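Local coordinates for putative deoxyribonuclease yjjV (Escherichia coli, PDB 1ZZM), which probably hydrolyses ester bonds, as expected of a TatD-type metal-dependent hydrolase, and binds two divalent metal cations per subunit, at residues D7-F12 and P129-S134; V155-S160 and P209-N214; S201-T206 and Y253-V258. All blocks are in the same frame, centred on the assembly; numbering follows the deposited sequence.

In the fold
The three contacts lie within one TatD-type TIM-barrel domain. Along the chain, interaction 1 (7-12 with 129-134) closes before the others open, while interactions 2 (155-160 with 209-214) and 3 (201-206 with 253-258) interleave. The centre of interaction 1 lies about 10 Å from those of interactions 2 and 3, which are about 14 Å apart. All reach one parallel sheet, through strands 130-135, 154-156 and 202-204. Interactions 1 and 2 share a zinc ion and two waters and build the two-zinc site at one end of the barrel; interaction 3 fills the interior beneath it with the end of helix 241-256, while Glu205 of 201-206 holds His157 and Gly158.

Interaction 1 of 3, residues D7-F12 and P129-S134; sequences DTHCHF and PVILHS. With ZN (zinc ion), chain B; ZN (zinc ion), chain C.
The imidazole of His9 meets Ile131 at its edge, near the ring plane, where methyl CG2 of Ile131 comes to 3.4 Å from His9 ND1; one face of this ring stacks with His157, a ligand of the neighbouring metal. Along the rim the same methyl lies 3.6 Å from His9 CE1, so the isoleucine branch spans the ND1-CE1 bond. CG2 stands anti to the backbone N of Ile131, which directs it at the ring, while CD1 on the other branch reaches only as far as the carbonyl oxygen of Thr8. No hydrogen bond joins the two segments. The backbone of the loop is bent by an Asx turn, in which His9 N donates to Asp7 OD1 (3.1 Å, 158°) from above the carboxylate plane. The next ring atom, NE2, holds a metal: His9 NE2 lies 2.1 Å from the first zinc ion, and His11 NE2 binds the same ion at 2.0 Å. This pair is the HxH motif following the first strand of a metallo-dependent hydrolase barrel, and Glu97 and Asp207 complete the protein ligands. On strand 130-135, His133 ND1 binds the second zinc ion at 2.0 Å, joined there by His157 and Glu97. His133 NE2 is hydrogen-bonded to Asp101 OD2. Glu97 bridges the ions, OE1 on the first and OE2 on the second, together with water 1, 2.0 Å from each. The contact thus pairs an apolar methyl at the ND1-CE1 edge of His9 with metal at its NE2; a water shared by two zinc ions would probably be acidified, consistent with a hydrolytic centre.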
loop_
_atom_site.group_PDB
_atom_site.type_symbol
_atom_site.label_atom_id
_atom_site.label_comp_id
_atom_site.label_asym_id
_atom_site.label_seq_id
_atom_site.Cartn_x
_atom_site.Cartn_y
_atom_site.Cartn_z
ATOM N N ASP A 7 3.833 -7.691 -4.301
ATOM C CA ASP A 7 4.191 -6.389 -3.750
ATOM C C ASP A 7 2.868 -5.629 -3.740
ATOM O O ASP A 7 2.393 -5.171 -4.798
ATOM C CB ASP A 7 5.189 -5.647 -4.650
ATOM C CG ASP A 7 5.661 -4.311 -4.035
ATOM O OD1 ASP A 7 5.063 -3.830 -3.035
ATOM O OD2 ASP A 7 6.651 -3.754 -4.552
ATOM N N THR A 8 2.254 -5.496 -2.570
ATOM C CA THR A 8 0.980 -4.778 -2.495
ATOM C C THR A 8 1.052 -3.251 -2.569
ATOM O O THR A 8 0.035 -2.575 -2.405
ATOM C CB THR A 8 0.211 -5.150 -1.228
ATOM O OG1 THR A 8 0.983 -4.771 -0.073
ATOM C CG2 THR A 8 -0.033 -6.688 -1.208
ATOM N N HIS A 9 2.223 -2.688 -2.874
ATOM C CA HIS A 9 2.280 -1.223 -2.921
ATOM C C HIS A 9 3.543 -0.784 -3.670
ATOM O O HIS A 9 4.617 -0.690 -3.093
ATOM C CB HIS A 9 2.322 -0.686 -1.481
ATOM C CG HIS A 9 2.041 0.782 -1.367
ATOM N ND1 HIS A 9 0.838 1.280 -0.918
ATOM C CD2 HIS A 9 2.824 1.859 -1.627
ATOM C CE1 HIS A 9 0.889 2.602 -0.906
ATOM N NE2 HIS A 9 2.084 2.973 -1.337
ATOM N N CYS A 10 3.417 -0.552 -4.968
ATOM C CA CYS A 10 4.554 -0.098 -5.748
ATOM C C CYS A 10 4.084 0.976 -6.713
ATOM O O CYS A 10 3.145 0.756 -7.490
ATOM C CB CYS A 10 5.174 -1.274 -6.526
ATOM S SG CYS A 10 6.570 -0.745 -7.610
ATOM N N HIS A 11 4.732 2.146 -6.674
ATOM C CA HIS A 11 4.364 3.254 -7.554
ATOM C C HIS A 11 5.065 3.014 -8.885
ATOM O O HIS A 11 5.983 3.737 -9.288
ATOM C CB HIS A 11 4.802 4.571 -6.912
ATOM C CG HIS A 11 4.004 4.914 -5.689
ATOM N ND1 HIS A 11 2.733 5.429 -5.764
ATOM C CD2 HIS A 11 4.246 4.701 -4.374
ATOM C CE1 HIS A 11 2.213 5.513 -4.554
ATOM N NE2 HIS A 11 3.110 5.071 -3.691
ATOM N N PHE A 12 4.594 1.984 -9.561
ATOM C CA PHE A 12 5.180 1.528 -10.820
ATOM C C PHE A 12 5.006 2.447 -12.028
ATOM O O PHE A 12 5.564 2.163 -13.093
ATOM C CB PHE A 12 4.586 0.165 -11.130
ATOM C CG PHE A 12 5.440 -0.694 -12.021
ATOM C CD1 PHE A 12 6.578 -1.302 -11.524
ATOM C CD2 PHE A 12 5.073 -0.919 -13.353
ATOM C CE1 PHE A 12 7.365 -2.136 -12.339
ATOM C CE2 PHE A 12 5.849 -1.751 -14.186
ATOM C CZ PHE A 12 6.991 -2.355 -13.683
ATOM N N PRO A 129 -11.803 -2.010 -0.735
ATOM C CA PRO A 129 -10.940 -1.791 0.421
ATOM C C PRO A 129 -10.111 -0.543 0.077
ATOM O O PRO A 129 -10.117 -0.106 -1.071
ATOM C CB PRO A 129 -10.069 -3.046 0.463
ATOM C CG PRO A 129 -9.898 -3.404 -0.981
ATOM C CD PRO A 129 -11.317 -3.129 -1.564
ATOM N N VAL A 130 -9.402 0.019 1.061
ATOM C CA VAL A 130 -8.573 1.197 0.835
ATOM C C VAL A 130 -7.111 0.903 1.132
ATOM O O VAL A 130 -6.777 0.039 1.963
ATOM C CB VAL A 130 -9.032 2.381 1.729
ATOM C CG1 VAL A 130 -10.471 2.833 1.304
ATOM C CG2 VAL A 130 -9.064 1.939 3.215
ATOM N N ILE A 131 -6.234 1.596 0.421
ATOM C CA ILE A 131 -4.784 1.492 0.617
ATOM C C ILE A 131 -4.461 2.831 1.252
ATOM O O ILE A 131 -4.615 3.903 0.641
ATOM C CB ILE A 131 -4.035 1.316 -0.728
ATOM C CG1 ILE A 131 -4.215 -0.135 -1.213
ATOM C CG2 ILE A 131 -2.535 1.643 -0.557
ATOM C CD1 ILE A 131 -3.507 -0.438 -2.593
ATOM N N LEU A 132 -4.012 2.754 2.492
ATOM C CA LEU A 132 -3.770 3.930 3.287
ATOM C C LEU A 132 -2.326 4.278 3.583
ATOM O O LEU A 132 -1.499 3.406 3.876
ATOM C CB LEU A 132 -4.515 3.778 4.623
ATOM C CG LEU A 132 -6.025 3.592 4.568
ATOM C CD1 LEU A 132 -6.497 2.921 5.889
ATOM C CD2 LEU A 132 -6.706 4.958 4.344
ATOM N N HIS A 133 -2.086 5.588 3.533
ATOM C CA HIS A 133 -0.800 6.214 3.837
ATOM C C HIS A 133 -1.014 6.904 5.178
ATOM O O HIS A 133 -2.042 7.564 5.397
ATOM C CB HIS A 133 -0.485 7.285 2.784
ATOM C CG HIS A 133 0.795 8.038 3.023
ATOM N ND1 HIS A 133 2.006 7.636 2.512
ATOM C CD2 HIS A 133 1.032 9.204 3.667
ATOM C CE1 HIS A 133 2.939 8.522 2.818
ATOM N NE2 HIS A 133 2.372 9.484 3.524
ATOM N N SER A 134 -0.051 6.754 6.081
ATOM C CA SER A 134 -0.160 7.386 7.390
ATOM C C SER A 134 1.245 7.697 7.870
ATOM O O SER A 134 2.073 6.801 8.035
ATOM C CB SER A 134 -0.846 6.462 8.398
ATOM O OG SER A 134 -1.119 7.172 9.627
HETATM ZN ZN ZN B . 2.761 4.909 -1.726
HETATM ZN ZN ZN C . 2.523 6.092 1.285
HETATM O O HOH W 1 3.363 6.434 -0.540
HETATM O O HOH W 2 4.818 6.289 2.047
#

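Interaction 2 of 3, residues V155-S160 and P209-N214; sequences VVHGFS and PDMPLN. With ZN (zinc ion), chain C.
Bent at chi3 (85°) after an extended chi2, the side chain of Met211 turns its terminal methyl onto Gly158, while its sulfur comes to the imidazole of His157, whose chi1 of 108°, off the staggered values, swings the ring round to the zinc ion and the sulfur. CE lies 3.7 Å from the carbonyl oxygen of Gly158 and 4.1 Å from Gly158 CA, a van der Waals approach to bare backbone. Met211 SD stands 4.2 Å from His157 CE1, and a line from the ring centroid to it runs 71° off the ring normal, an oblique sulfur-aromatic contact. In the TIM-barrel fold of this family, His157 follows strand 154-156 and the 209-214 loop comes after strand 202-204; the methionine therefore bridges two loops at the metal-binding, C-terminal end of the strands. His157 NE2 binds the second zinc ion at 2.1 Å, alongside Glu97 and His133. ND1 is hydrogen-bonded to OE2 of Glu205, whose OE1 accepts from the amide of Gly158; with zinc at NE2 and Glu205 at ND1, the ring's rotation is held from two sides. Thr181 also touches Met211.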
loop_
_atom_site.group_PDB
_atom_site.type_symbol
_atom_site.label_atom_id
_atom_site.label_comp_id
_atom_site.label_asym_id
_atom_site.label_seq_id
_atom_site.Cartn_x
_atom_site.Cartn_y
_atom_site.Cartn_z
ATOM N N VAL A 155 -5.609 -1.710 4.115
ATOM C CA VAL A 155 -4.264 -1.904 4.653
ATOM C C VAL A 155 -3.651 -0.540 4.995
ATOM O O VAL A 155 -3.839 0.433 4.254
ATOM C CB VAL A 155 -3.307 -2.613 3.603
ATOM C CG1 VAL A 155 -3.354 -1.889 2.238
ATOM C CG2 VAL A 155 -1.864 -2.633 4.127
ATOM N N VAL A 156 -2.971 -0.456 6.131
ATOM C CA VAL A 156 -2.240 0.761 6.455
ATOM C C VAL A 156 -0.854 0.391 5.942
ATOM O O VAL A 156 -0.121 -0.389 6.552
ATOM C CB VAL A 156 -2.190 1.055 7.949
ATOM C CG1 VAL A 156 -1.240 2.283 8.185
ATOM C CG2 VAL A 156 -3.603 1.415 8.428
ATOM N N HIS A 157 -0.498 0.924 4.781
ATOM C CA HIS A 157 0.773 0.555 4.155
ATOM C C HIS A 157 2.028 1.147 4.809
ATOM O O HIS A 157 1.949 2.124 5.564
ATOM C CB HIS A 157 0.718 0.937 2.673
ATOM C CG HIS A 157 1.570 2.115 2.313
ATOM N ND1 HIS A 157 2.930 2.013 2.089
ATOM C CD2 HIS A 157 1.265 3.433 2.206
ATOM C CE1 HIS A 157 3.425 3.220 1.860
ATOM N NE2 HIS A 157 2.441 4.095 1.927
ATOM N N GLY A 158 3.172 0.513 4.531
ATOM C CA GLY A 158 4.466 0.985 5.012
ATOM C C GLY A 158 4.462 1.373 6.461
ATOM O O GLY A 158 5.080 2.341 6.851
ATOM N N PHE A 159 3.793 0.576 7.275
ATOM C CA PHE A 159 3.673 0.892 8.676
ATOM C C PHE A 159 4.959 1.045 9.480
ATOM O O PHE A 159 5.874 0.218 9.400
ATOM C CB PHE A 159 2.816 -0.167 9.395
ATOM C CG PHE A 159 2.584 0.141 10.856
ATOM C CD1 PHE A 159 1.549 0.983 11.251
ATOM C CD2 PHE A 159 3.447 -0.370 11.835
ATOM C CE1 PHE A 159 1.371 1.327 12.603
ATOM C CE2 PHE A 159 3.270 -0.029 13.184
ATOM C CZ PHE A 159 2.236 0.821 13.562
ATOM N N SER A 160 5.018 2.125 10.244
ATOM C CA SER A 160 6.125 2.322 11.170
ATOM C C SER A 160 5.466 2.995 12.349
ATOM O O SER A 160 4.784 4.005 12.188
ATOM C CB SER A 160 7.219 3.234 10.629
ATOM O OG SER A 160 8.202 3.371 11.655
ATOM N N PRO A 209 9.347 3.547 -5.864
ATOM C CA PRO A 209 10.777 3.728 -5.628
ATOM C C PRO A 209 11.187 4.321 -4.287
ATOM O O PRO A 209 12.372 4.515 -4.045
ATOM C CB PRO A 209 11.183 4.612 -6.812
ATOM C CG PRO A 209 10.054 5.549 -6.860
ATOM C CD PRO A 209 8.831 4.631 -6.716
ATOM N N ASP A 210 10.237 4.628 -3.414
ATOM C CA ASP A 210 10.643 5.193 -2.112
ATOM C C ASP A 210 10.950 4.083 -1.098
ATOM O O ASP A 210 10.897 2.897 -1.449
ATOM C CB ASP A 210 9.545 6.121 -1.576
ATOM C CG ASP A 210 9.243 7.284 -2.526
ATOM O OD1 ASP A 210 10.149 7.704 -3.290
ATOM O OD2 ASP A 210 8.102 7.802 -2.496
ATOM N N MET A 211 11.277 4.478 0.139
ATOM C CA MET A 211 11.592 3.541 1.226
ATOM C C MET A 211 12.681 2.493 0.885
ATOM O O MET A 211 12.479 1.287 1.030
ATOM C CB MET A 211 10.278 2.863 1.705
ATOM C CG MET A 211 9.179 3.889 2.198
ATOM S SD MET A 211 7.545 3.256 2.890
ATOM C CE MET A 211 7.981 2.975 4.620
ATOM N N PRO A 212 13.874 2.948 0.432
ATOM C CA PRO A 212 14.969 2.023 0.088
ATOM C C PRO A 212 15.339 1.150 1.281
ATOM O O PRO A 212 15.264 1.610 2.424
ATOM C CB PRO A 212 16.111 2.971 -0.327
ATOM C CG PRO A 212 15.815 4.228 0.430
ATOM C CD PRO A 212 14.300 4.343 0.253
ATOM N N LEU A 213 15.709 -0.104 1.049
ATOM C CA LEU A 213 16.066 -0.959 2.184
ATOM C C LEU A 213 17.478 -0.645 2.710
ATOM O O LEU A 213 18.312 -0.037 2.007
ATOM C CB LEU A 213 15.983 -2.436 1.810
ATOM C CG LEU A 213 14.611 -3.121 1.792
ATOM C CD1 LEU A 213 13.637 -2.445 0.778
ATOM C CD2 LEU A 213 14.818 -4.566 1.457
ATOM N N ASN A 214 17.729 -1.073 3.946
ATOM C CA ASN A 214 19.019 -0.873 4.614
ATOM C C ASN A 214 20.145 -1.463 3.769
ATOM O O ASN A 214 20.145 -2.656 3.471
ATOM C CB ASN A 214 19.016 -1.544 5.997
ATOM C CG ASN A 214 20.162 -1.068 6.878
ATOM O OD1 ASN A 214 21.045 -0.361 6.411
ATOM N ND2 ASN A 214 20.140 -1.440 8.153
HETATM ZN ZN ZN C . 2.523 6.092 1.285
HETATM O O HOH W 1 3.363 6.434 -0.540
HETATM O O HOH W 2 4.818 6.289 2.047
#

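Interaction 3 of 3, residues S201-T206 and Y253-V258; sequences SLLLET and YTLFNV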
loop_
_atom_site.group_PDB
_atom_site.type_symbol
_atom_site.label_atom_id
_atom_site.label_comp_id
_atom_site.label_asym_id
_atom_site.label_seq_id
_atom_site.Cartn_x
_atom_site.Cartn_y
_atom_site.Cartn_z
ATOM N N SER A 201 -2.547 -10.663 9.681
ATOM C CA SER A 201 -2.732 -9.229 9.482
ATOM C C SER A 201 -1.682 -8.558 8.578
ATOM O O SER A 201 -1.813 -7.381 8.254
ATOM C CB SER A 201 -2.715 -8.511 10.826
ATOM O OG SER A 201 -1.398 -8.356 11.287
ATOM N N LEU A 202 -0.677 -9.312 8.162
ATOM C CA LEU A 202 0.428 -8.768 7.370
ATOM C C LEU A 202 0.352 -8.857 5.840
ATOM O O LEU A 202 -0.112 -9.844 5.291
ATOM C CB LEU A 202 1.729 -9.452 7.799
ATOM C CG LEU A 202 2.007 -9.508 9.306
ATOM C CD1 LEU A 202 3.384 -10.152 9.541
ATOM C CD2 LEU A 202 1.948 -8.101 9.913
ATOM N N LEU A 203 0.797 -7.790 5.171
ATOM C CA LEU A 203 0.887 -7.794 3.714
ATOM C C LEU A 203 2.333 -7.400 3.412
ATOM O O LEU A 203 2.976 -6.692 4.211
ATOM C CB LEU A 203 -0.040 -6.764 3.054
ATOM C CG LEU A 203 -1.532 -7.049 3.181
ATOM C CD1 LEU A 203 -2.294 -5.991 2.343
ATOM C CD2 LEU A 203 -1.849 -8.413 2.682
ATOM N N LEU A 204 2.828 -7.830 2.260
ATOM C CA LEU A 204 4.203 -7.508 1.860
ATOM C C LEU A 204 4.198 -6.348 0.848
ATOM O O LEU A 204 3.303 -6.243 0.031
ATOM C CB LEU A 204 4.846 -8.736 1.216
ATOM C CG LEU A 204 6.354 -8.695 1.002
ATOM C CD1 LEU A 204 7.052 -8.748 2.383
ATOM C CD2 LEU A 204 6.767 -9.930 0.177
ATOM N N GLU A 205 5.196 -5.476 0.901
ATOM C CA GLU A 205 5.236 -4.354 -0.045
ATOM C C GLU A 205 6.621 -3.768 -0.084
ATOM O O GLU A 205 7.490 -4.186 0.688
ATOM C CB GLU A 205 4.309 -3.220 0.397
ATOM C CG GLU A 205 4.850 -2.523 1.650
ATOM C CD GLU A 205 4.031 -1.332 2.088
ATOM O OE1 GLU A 205 2.890 -1.523 2.533
ATOM O OE2 GLU A 205 4.533 -0.197 1.999
ATOM N N THR A 206 6.822 -2.798 -0.984
ATOM C CA THR A 206 8.085 -2.046 -1.051
ATOM C C THR A 206 7.916 -0.518 -1.006
ATOM O O THR A 206 8.795 0.194 -0.508
ATOM C CB THR A 206 8.907 -2.278 -2.354
ATOM O OG1 THR A 206 8.117 -1.883 -3.488
ATOM C CG2 THR A 206 9.380 -3.755 -2.471
ATOM N N TYR A 253 -4.969 -11.944 -0.940
ATOM C CA TYR A 253 -6.142 -12.457 -1.654
ATOM C C TYR A 253 -7.418 -12.095 -0.886
ATOM O O TYR A 253 -8.420 -11.659 -1.474
ATOM C CB TYR A 253 -5.990 -13.990 -1.767
ATOM C CG TYR A 253 -7.107 -14.680 -2.501
ATOM C CD1 TYR A 253 -6.962 -15.029 -3.841
ATOM C CD2 TYR A 253 -8.317 -14.968 -1.866
ATOM C CE1 TYR A 253 -7.986 -15.650 -4.544
ATOM C CE2 TYR A 253 -9.368 -15.593 -2.564
ATOM C CZ TYR A 253 -9.187 -15.926 -3.908
ATOM O OH TYR A 253 -10.200 -16.503 -4.642
ATOM N N THR A 254 -7.390 -12.274 0.429
ATOM C CA THR A 254 -8.567 -11.998 1.246
ATOM C C THR A 254 -8.954 -10.521 1.250
ATOM O O THR A 254 -10.134 -10.172 1.222
ATOM C CB THR A 254 -8.354 -12.485 2.687
ATOM O OG1 THR A 254 -8.104 -13.898 2.670
ATOM C CG2 THR A 254 -9.589 -12.213 3.517
ATOM N N LEU A 255 -7.951 -9.653 1.233
ATOM C CA LEU A 255 -8.221 -8.234 1.247
ATOM C C LEU A 255 -8.595 -7.652 -0.116
ATOM O O LEU A 255 -9.572 -6.921 -0.211
ATOM C CB LEU A 255 -6.995 -7.483 1.791
ATOM C CG LEU A 255 -7.235 -5.961 1.940
ATOM C CD1 LEU A 255 -8.339 -5.756 2.974
ATOM C CD2 LEU A 255 -5.940 -5.233 2.392
ATOM N N PHE A 256 -7.828 -7.998 -1.154
ATOM C CA PHE A 256 -7.989 -7.457 -2.520
ATOM C C PHE A 256 -8.577 -8.361 -3.595
ATOM O O PHE A 256 -9.049 -7.875 -4.642
ATOM C CB PHE A 256 -6.634 -7.027 -3.081
ATOM C CG PHE A 256 -5.922 -6.021 -2.260
ATOM C CD1 PHE A 256 -6.385 -4.707 -2.196
ATOM C CD2 PHE A 256 -4.741 -6.364 -1.582
ATOM C CE1 PHE A 256 -5.690 -3.759 -1.484
ATOM C CE2 PHE A 256 -4.044 -5.420 -0.870
ATOM C CZ PHE A 256 -4.515 -4.108 -0.817
ATOM N N ASN A 257 -8.497 -9.665 -3.363
ATOM C CA ASN A 257 -8.942 -10.673 -4.332
ATOM C C ASN A 257 -7.915 -10.739 -5.484
ATOM O O ASN A 257 -8.271 -10.841 -6.663
ATOM C CB ASN A 257 -10.348 -10.361 -4.866
ATOM C CG ASN A 257 -11.099 -11.627 -5.303
ATOM O OD1 ASN A 257 -11.008 -12.672 -4.657
ATOM N ND2 ASN A 257 -11.857 -11.526 -6.380
ATOM N N VAL A 258 -6.631 -10.658 -5.123
ATOM C CA VAL A 258 -5.517 -10.733 -6.081
ATOM C C VAL A 258 -4.784 -12.057 -5.803
ATOM O O VAL A 258 -4.116 -12.188 -4.773
ATOM C CB VAL A 258 -4.528 -9.547 -5.886
ATOM C CG1 VAL A 258 -3.263 -9.767 -6.705
ATOM C CG2 VAL A 258 -5.201 -8.244 -6.299
#
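Leu203 meets the end of helix 241-256 through a single methyl, CD1, where the C-terminal end of this last helix packs into the interior of the TIM barrel. It enters on the side away from the zinc ions, Phe256 lying about 12 Å from a zinc ion (nearest atoms). Strand 202-204 continues the barrel, since Leu204 pairs with Thr8, just after strand 5-7, by backbone hydrogen bonds. On the tight side, Leu203 CD1 lies 3.7 Å from Leu255 CD2 and equally 3.7 Å from Phe256 CE2, so one methyl touches both hydrophobic side chains. These side chains bridge a backbone separation of 9.4 Å between Leu203 CA and Leu255 CA. The leucine chains cross at about a right angle, whereas the approach to the phenylalanine is oblique. With CG of Leu203 anti to its carbonyl carbon (chi1 -68°) and chi2 extended, CD1 is carried into the barrel, onto the end of the helix. Within the helix, CD2 of Leu255 also lies 3.6 Å above one face of the Phe256 ring, offset toward its rim. Val155 of strand 154-156 touches all three side chains, joining the contact to the middle of the sheet, and Asn251 and Thr252 extend the helix surface against Leu203. The other side differs. Tyr253, Thr254 and Asn257 are exposed and have no close contact with 201-206. The helix ends here: Asn257, with positive phi (74°), is the first residue to leave helical geometry. On this outward side Asn257 OD1 lies 3.8 Å above one face of the Tyr253 ring, offset toward its rim.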